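Local coordinates for PG_0823 protein (Porphyromonas gingivalis, PDB 2FSW), which probably binds DNA as a winged helix-turn-helix transcriptional regulator of the HxlR family, at residues Ile39-Leu44 and Lys54-Glu59; Lys70-Pro75 and Arg80-Leu85. All blocks are in the same frame, centred on the assembly; numbering follows the deposited sequence. Where two conformers were deposited one is given.

Contact 1 (Ile39-Leu44 and Lys54-Glu59); sequences IRYGEL and KMLIDE
Tyr41 and Leu56 carry most of this contact, which is apolar throughout: no hydrogen bond links the two segments directly. One methyl of Leu56, CD1, lies against the ring of Tyr41, 3.3 Å from CE1 and 3.6 Å from CZ, an oblique approach in which the two side chains pass in opposite senses. A chi1 of 173°, which sets CG opposite the backbone N, carries the Tyr41 ring from the first turn of its helix to the other helix. Its phenol end crosses Ile57, whose CG2 methyl sits 3.7 Å from Tyr41 OH and 3.9 Å from Tyr41 CE1; the rest of the Ile57 side chain leads off in another direction. The second branch of Leu56 serves a different partner, CD2 meeting CD1 of Leu44 at 4.2 Å. Leu56 thus divides its two methyls between an aromatic ring and an aliphatic tip, while the backbones stay well apart, the nearest CA atoms being those of Leu44 and Leu56 at 9.0 Å.

A polar link between the helices adjoins the apolar one. The hydroxyl of Tyr41 is hydrogen-bonded to Glu53 OE1, at the start of helix 53-65, so the ring is held by a polar bond at its hydroxyl as well as by the methyls against it. The remaining polar bonds lie within each segment. Arg40 occupies the N-cap position of the helix that Tyr41 begins, and its O accepts the bond from Leu44 N that closes the first turn. On the other helix, Lys54 NZ forms a salt bridge with Asp58 OD1 (3.3 Å), weak as a hydrogen bond.

The contact packs helix 41-47 against helix 53-65, the two helices expected to form the helix-turn-helix of this family. Helix 27-34 adjoins it through Ile30 on Leu56 and Gln33 on Leu44, and strand 80-85 contributes Val81 beside Tyr41.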
loop_
_atom_site.group_PDB
_atom_site.type_symbol
_atom_site.label_atom_id
_atom_site.label_comp_id
_atom_site.label_asym_id
_atom_site.label_seq_id
_atom_site.Cartn_x
_atom_site.Cartn_y
_atom_site.Cartn_z
ATOM N N ILE B 39 7.725 2.749 -20.923
ATOM C CA ILE B 39 6.819 3.881 -20.965
ATOM C C ILE B 39 7.581 5.194 -20.842
ATOM O O ILE B 39 8.435 5.358 -19.952
ATOM C CB ILE B 39 5.679 3.745 -19.906
ATOM C CG1 ILE B 39 4.605 4.829 -20.101
ATOM C CG2 ILE B 39 6.244 3.722 -18.475
ATOM C CD1 ILE B 39 3.270 4.520 -19.408
ATOM N N ARG B 40 7.290 6.109 -21.767
ATOM C CA ARG B 40 7.793 7.479 -21.720
ATOM C C ARG B 40 7.187 8.209 -20.535
ATOM O O ARG B 40 6.042 7.952 -20.172
ATOM C CB ARG B 40 7.432 8.230 -23.004
ATOM C CG ARG B 40 8.584 8.427 -23.985
ATOM C CD ARG B 40 8.483 9.782 -24.696
ATOM N NE ARG B 40 8.569 10.904 -23.753
ATOM C CZ ARG B 40 7.542 11.653 -23.366
ATOM N NH1 ARG B 40 6.327 11.434 -23.851
ATOM N NH2 ARG B 40 7.734 12.630 -22.493
ATOM N N TYR B 41 7.957 9.117 -19.940
ATOM C CA TYR B 41 7.472 9.981 -18.858
ATOM C C TYR B 41 6.078 10.567 -19.117
ATOM O O TYR B 41 5.209 10.514 -18.255
ATOM C CB TYR B 41 8.452 11.144 -18.635
ATOM C CG TYR B 41 7.941 12.165 -17.656
ATOM C CD1 TYR B 41 8.205 12.037 -16.295
ATOM C CD2 TYR B 41 7.168 13.243 -18.082
ATOM C CE1 TYR B 41 7.724 12.963 -15.383
ATOM C CE2 TYR B 41 6.678 14.173 -17.179
ATOM C CZ TYR B 41 6.964 14.024 -15.832
ATOM O OH TYR B 41 6.490 14.934 -14.923
ATOM N N GLY B 42 5.892 11.146 -20.304
ATOM C CA GLY B 42 4.645 11.819 -20.666
ATOM C C GLY B 42 3.454 10.883 -20.732
ATOM O O GLY B 42 2.360 11.250 -20.314
ATOM N N GLU B 43 3.665 9.684 -21.279
ATOM C CA GLU B 43 2.632 8.646 -21.301
ATOM C C GLU B 43 2.266 8.224 -19.873
ATOM O O GLU B 43 1.084 8.044 -19.560
ATOM C CB GLU B 43 3.102 7.426 -22.097
ATOM C CG GLU B 43 2.950 7.534 -23.602
ATOM C CD GLU B 43 3.627 6.384 -24.355
ATOM O OE1 GLU B 43 4.249 5.493 -23.716
ATOM O OE2 GLU B 43 3.546 6.381 -25.605
ATOM N N LEU B 44 3.288 8.095 -19.022
ATOM C CA LEU B 44 3.128 7.680 -17.623
ATOM C C LEU B 44 2.272 8.705 -16.889
ATOM O O LEU B 44 1.297 8.349 -16.232
ATOM C CB LEU B 44 4.495 7.531 -16.937
ATOM C CG LEU B 44 4.777 6.438 -15.883
ATOM C CD1 LEU B 44 5.908 6.877 -14.946
ATOM C CD2 LEU B 44 3.551 5.998 -15.076
ATOM N N LYS B 54 5.436 17.550 -9.823
ATOM C CA LYS B 54 6.306 17.344 -8.661
ATOM C C LYS B 54 6.120 15.974 -7.999
ATOM O O LYS B 54 7.107 15.285 -7.711
ATOM C CB LYS B 54 6.145 18.456 -7.627
ATOM C CG LYS B 54 7.431 18.716 -6.859
ATOM C CD LYS B 54 7.214 18.712 -5.351
ATOM C CE LYS B 54 8.513 19.065 -4.633
ATOM N NZ LYS B 54 8.519 18.593 -3.220
HETATM N N MSE B 55 4.863 15.594 -7.767
HETATM C CA MSE B 55 4.530 14.270 -7.234
HETATM C C MSE B 55 5.224 13.185 -8.053
HETATM O O MSE B 55 5.954 12.363 -7.503
HETATM C CB MSE B 55 3.014 14.039 -7.230
HETATM C CG MSE B 55 2.239 14.836 -6.189
HETATM SE SE MSE B 55 0.320 14.876 -6.576
HETATM C CE MSE B 55 -0.197 16.351 -5.393
ATOM N N LEU B 56 5.027 13.230 -9.371
ATOM C CA LEU B 56 5.573 12.221 -10.297
ATOM C C LEU B 56 7.094 12.052 -10.241
ATOM O O LEU B 56 7.579 10.926 -10.151
ATOM C CB LEU B 56 5.138 12.476 -11.748
ATOM C CG LEU B 56 4.671 11.305 -12.643
ATOM C CD1 LEU B 56 5.116 11.484 -14.087
ATOM C CD2 LEU B 56 5.069 9.886 -12.153
ATOM N N ILE B 57 7.843 13.155 -10.282
ATOM C CA ILE B 57 9.309 13.056 -10.401
ATOM C C ILE B 57 10.035 12.758 -9.086
ATOM O O ILE B 57 11.125 12.180 -9.098
ATOM C CB ILE B 57 9.970 14.264 -11.144
ATOM C CG1 ILE B 57 10.543 15.319 -10.179
ATOM C CG2 ILE B 57 9.046 14.854 -12.205
ATOM C CD1 ILE B 57 9.530 16.167 -9.447
ATOM N N ASP B 58 9.447 13.169 -7.964
ATOM C CA ASP B 58 9.972 12.785 -6.657
ATOM C C ASP B 58 9.753 11.279 -6.476
ATOM O O ASP B 58 10.637 10.562 -6.005
ATOM C CB ASP B 58 9.298 13.576 -5.533
ATOM C CG ASP B 58 9.617 15.065 -5.582
ATOM O OD1 ASP B 58 8.866 15.829 -4.937
ATOM O OD2 ASP B 58 10.604 15.483 -6.244
ATOM N N GLU B 59 8.581 10.812 -6.893
ATOM C CA GLU B 59 8.242 9.388 -6.835
ATOM C C GLU B 59 9.089 8.567 -7.818
ATOM O O GLU B 59 9.624 7.525 -7.458
ATOM C CB GLU B 59 6.743 9.191 -7.068
ATOM C CG GLU B 59 6.208 7.848 -6.615
ATOM C CD GLU B 59 6.170 7.700 -5.112
ATOM O OE1 GLU B 59 5.474 8.499 -4.443
ATOM O OE2 GLU B 59 6.829 6.768 -4.608
#

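Contact 2 (Lys70-Pro75 and Arg80-Leu85); sequences KKKQYP and RVEYSL
Lys72 and Glu82 form the middle hydrogen-bonded pair of this antiparallel hairpin, joined by Lys72 N to Glu82 O at 2.8 Å and by the return bond from Glu82 N to Lys72 O. Equivalent pairs of bonds unite Lys70 with Ser84 and Tyr74 with Arg80; Lys71 with Tyr83 and Gln73 with Val81 are the non-hydrogen-bonded pairs between them.

The Lys72 side chain can be followed along its neighbour strand. CB lies 3.8 Å from Glu82 O; CD passes CB of Glu82 at 4.1 Å; CE then comes to 3.4 Å from Ser84 OG, where NZ makes a weak hydrogen bond of 3.0 Å. Bends at chi2, chi3 and chi4 turn the chain across the strand to this hydroxyl. Lys70 curls likewise, its NZ donating to Leu85 O from above the carbonyl plane.

At the other end of this face, Arg80 places NH1 over the centre of the Tyr74 ring, a cation-pi contact with Arg80 CZ 4.9 Å from the centroid of the Tyr74 ring and the planes tilted 62° apart. Glu82 OE1 approaches the same ring obliquely, 3.4 Å from Tyr74 CE1. On the reverse face Lys71 runs beside Tyr83, and a water joins Gln73 OE1 to Arg80 O.

The hairpin is the wing of the winged-helix fold. Its Tyr83 face packs on Leu60 and Cys64 of helix 53-65, Leu85 reaches Ile31 and Ile34 of helix 27-34, and strand 39-40 flanks strand 80-85 along its other edge.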
loop_
_atom_site.group_PDB
_atom_site.type_symbol
_atom_site.label_atom_id
_atom_site.label_comp_id
_atom_site.label_asym_id
_atom_site.label_seq_id
_atom_site.Cartn_x
_atom_site.Cartn_y
_atom_site.Cartn_z
ATOM N N LYS B 70 14.015 1.297 -13.752
ATOM C CA LYS B 70 15.221 1.833 -14.411
ATOM C C LYS B 70 14.912 2.951 -15.411
ATOM O O LYS B 70 13.847 2.969 -16.028
ATOM C CB LYS B 70 16.105 0.727 -15.019
ATOM C CG LYS B 70 15.399 -0.285 -15.926
ATOM C CD LYS B 70 16.400 -1.297 -16.515
ATOM C CE LYS B 70 16.313 -2.672 -15.850
ATOM N NZ LYS B 70 15.220 -3.480 -16.459
ATOM N N LYS B 71 15.851 3.883 -15.548
ATOM C CA LYS B 71 15.678 5.089 -16.366
ATOM C C LYS B 71 16.608 5.088 -17.581
ATOM O O LYS B 71 17.824 4.986 -17.422
ATOM C CB LYS B 71 15.945 6.325 -15.499
ATOM C CG LYS B 71 15.864 7.665 -16.203
ATOM C CD LYS B 71 16.138 8.809 -15.232
ATOM C CE LYS B 71 17.591 8.834 -14.774
ATOM N NZ LYS B 71 17.928 10.053 -13.982
ATOM N N LYS B 72 16.025 5.181 -18.779
ATOM C CA LYS B 72 16.793 5.314 -20.034
ATOM C C LYS B 72 16.761 6.758 -20.521
ATOM O O LYS B 72 15.698 7.305 -20.795
ATOM C CB LYS B 72 16.247 4.411 -21.150
ATOM C CG LYS B 72 16.319 2.922 -20.878
ATOM C CD LYS B 72 15.079 2.227 -21.422
ATOM C CE LYS B 72 14.494 1.328 -20.366
ATOM N NZ LYS B 72 13.078 1.697 -20.079
ATOM N N GLN B 73 17.942 7.352 -20.635
ATOM C CA GLN B 73 18.113 8.717 -21.139
ATOM C C GLN B 73 18.277 8.720 -22.664
ATOM O O GLN B 73 19.029 7.913 -23.212
ATOM C CB GLN B 73 19.361 9.331 -20.501
ATOM C CG GLN B 73 19.217 10.760 -20.040
ATOM C CD GLN B 73 18.515 10.882 -18.702
ATOM O OE1 GLN B 73 17.554 11.639 -18.564
ATOM N NE2 GLN B 73 18.998 10.150 -17.706
ATOM N N TYR B 74 17.559 9.617 -23.338
ATOM C CA TYR B 74 17.767 9.887 -24.769
ATOM C C TYR B 74 18.016 11.394 -24.980
ATOM O O TYR B 74 17.068 12.185 -25.055
ATOM C CB TYR B 74 16.576 9.411 -25.616
ATOM C CG TYR B 74 16.350 7.911 -25.627
ATOM C CD1 TYR B 74 15.503 7.306 -24.699
ATOM C CD2 TYR B 74 16.965 7.100 -26.580
ATOM C CE1 TYR B 74 15.287 5.925 -24.707
ATOM C CE2 TYR B 74 16.755 5.721 -26.599
ATOM C CZ TYR B 74 15.916 5.139 -25.661
ATOM O OH TYR B 74 15.711 3.772 -25.677
ATOM N N PRO B 75 19.301 11.794 -25.049
ATOM C CA PRO B 75 19.687 13.198 -25.225
ATOM C C PRO B 75 19.670 13.647 -26.700
ATOM O O PRO B 75 20.644 14.219 -27.186
ATOM C CB PRO B 75 21.111 13.221 -24.663
ATOM C CG PRO B 75 21.656 11.866 -25.009
ATOM C CD PRO B 75 20.480 10.909 -24.946
ATOM N N ARG B 80 13.941 12.518 -24.579
ATOM C CA ARG B 80 12.952 11.733 -23.834
ATOM C C ARG B 80 13.566 10.849 -22.740
ATOM O O ARG B 80 14.717 10.404 -22.863
ATOM C CB ARG B 80 12.106 10.887 -24.800
ATOM C CG ARG B 80 12.850 9.721 -25.432
ATOM C CD ARG B 80 11.897 8.705 -26.034
ATOM N NE ARG B 80 11.740 8.925 -27.466
ATOM C CZ ARG B 80 12.463 8.306 -28.398
ATOM N NH1 ARG B 80 13.389 7.412 -28.048
ATOM N NH2 ARG B 80 12.261 8.578 -29.685
ATOM N N VAL B 81 12.797 10.626 -21.668
ATOM C CA VAL B 81 13.094 9.587 -20.675
ATOM C C VAL B 81 12.134 8.411 -20.810
ATOM O O VAL B 81 10.924 8.597 -20.941
ATOM C CB VAL B 81 13.016 10.071 -19.190
ATOM C CG1 VAL B 81 14.404 10.350 -18.627
ATOM C CG2 VAL B 81 12.052 11.255 -19.011
ATOM N N GLU B 82 12.687 7.206 -20.778
ATOM C CA GLU B 82 11.884 5.993 -20.758
ATOM C C GLU B 82 12.130 5.257 -19.455
ATOM O O GLU B 82 13.263 5.219 -18.966
ATOM C CB GLU B 82 12.208 5.099 -21.956
ATOM C CG GLU B 82 11.469 5.529 -23.206
ATOM C CD GLU B 82 11.853 4.772 -24.467
ATOM O OE1 GLU B 82 12.610 3.776 -24.396
ATOM O OE2 GLU B 82 11.373 5.189 -25.545
ATOM N N TYR B 83 11.052 4.704 -18.895
ATOM C CA TYR B 83 11.113 3.913 -17.672
ATOM C C TYR B 83 10.613 2.489 -17.887
ATOM O O TYR B 83 9.662 2.253 -18.635
ATOM C CB TYR B 83 10.306 4.584 -16.554
ATOM C CG TYR B 83 10.897 5.887 -16.069
ATOM C CD1 TYR B 83 11.883 5.901 -15.081
ATOM C CD2 TYR B 83 10.469 7.116 -16.596
ATOM C CE1 TYR B 83 12.430 7.103 -14.631
ATOM C CE2 TYR B 83 11.009 8.312 -16.156
ATOM C CZ TYR B 83 11.988 8.304 -15.168
ATOM O OH TYR B 83 12.534 9.503 -14.720
ATOM N N SER B 84 11.273 1.545 -17.228
ATOM C CA SER B 84 10.816 0.153 -17.179
ATOM C C SER B 84 11.085 -0.411 -15.799
ATOM O O SER B 84 11.831 0.186 -15.017
ATOM C CB SER B 84 11.517 -0.696 -18.233
ATOM O OG SER B 84 12.921 -0.585 -18.105
ATOM N N LEU B 85 10.484 -1.557 -15.499
ATOM C CA LEU B 85 10.718 -2.188 -14.212
ATOM C C LEU B 85 12.011 -2.987 -14.251
ATOM O O LEU B 85 12.311 -3.647 -15.256
ATOM C CB LEU B 85 9.540 -3.106 -13.790
ATOM C CG LEU B 85 8.154 -2.495 -13.494
ATOM C CD1 LEU B 85 7.217 -3.529 -12.861
ATOM C CD2 LEU B 85 8.214 -1.220 -12.625
HETATM O O HOH W 1 16.414 11.795 -21.028
#

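In the fold
From the N terminus, the chain passes through helices 14-22 and 27-34 before contact 1 opens at strand 39-40. Contact 1 closes over the nine residues between its segments, bringing helix 53-65 back onto helix 41-47. Helix 53-65 is followed, after a short connection, by strand 69-74, and contact 2 then closes the hairpin loop of five residues, 75-79, as strand 80-85 returns. The two contacts are in series, neither nested nor crossed, with centres about 11 Å apart. Strand 39-40 and the start of the helix after it tie them together, Ile39 and Tyr41 bonding through their backbones to Tyr83 and Val81, making strand 80-85 the central one of three and joining the wing to the helix-turn-helix.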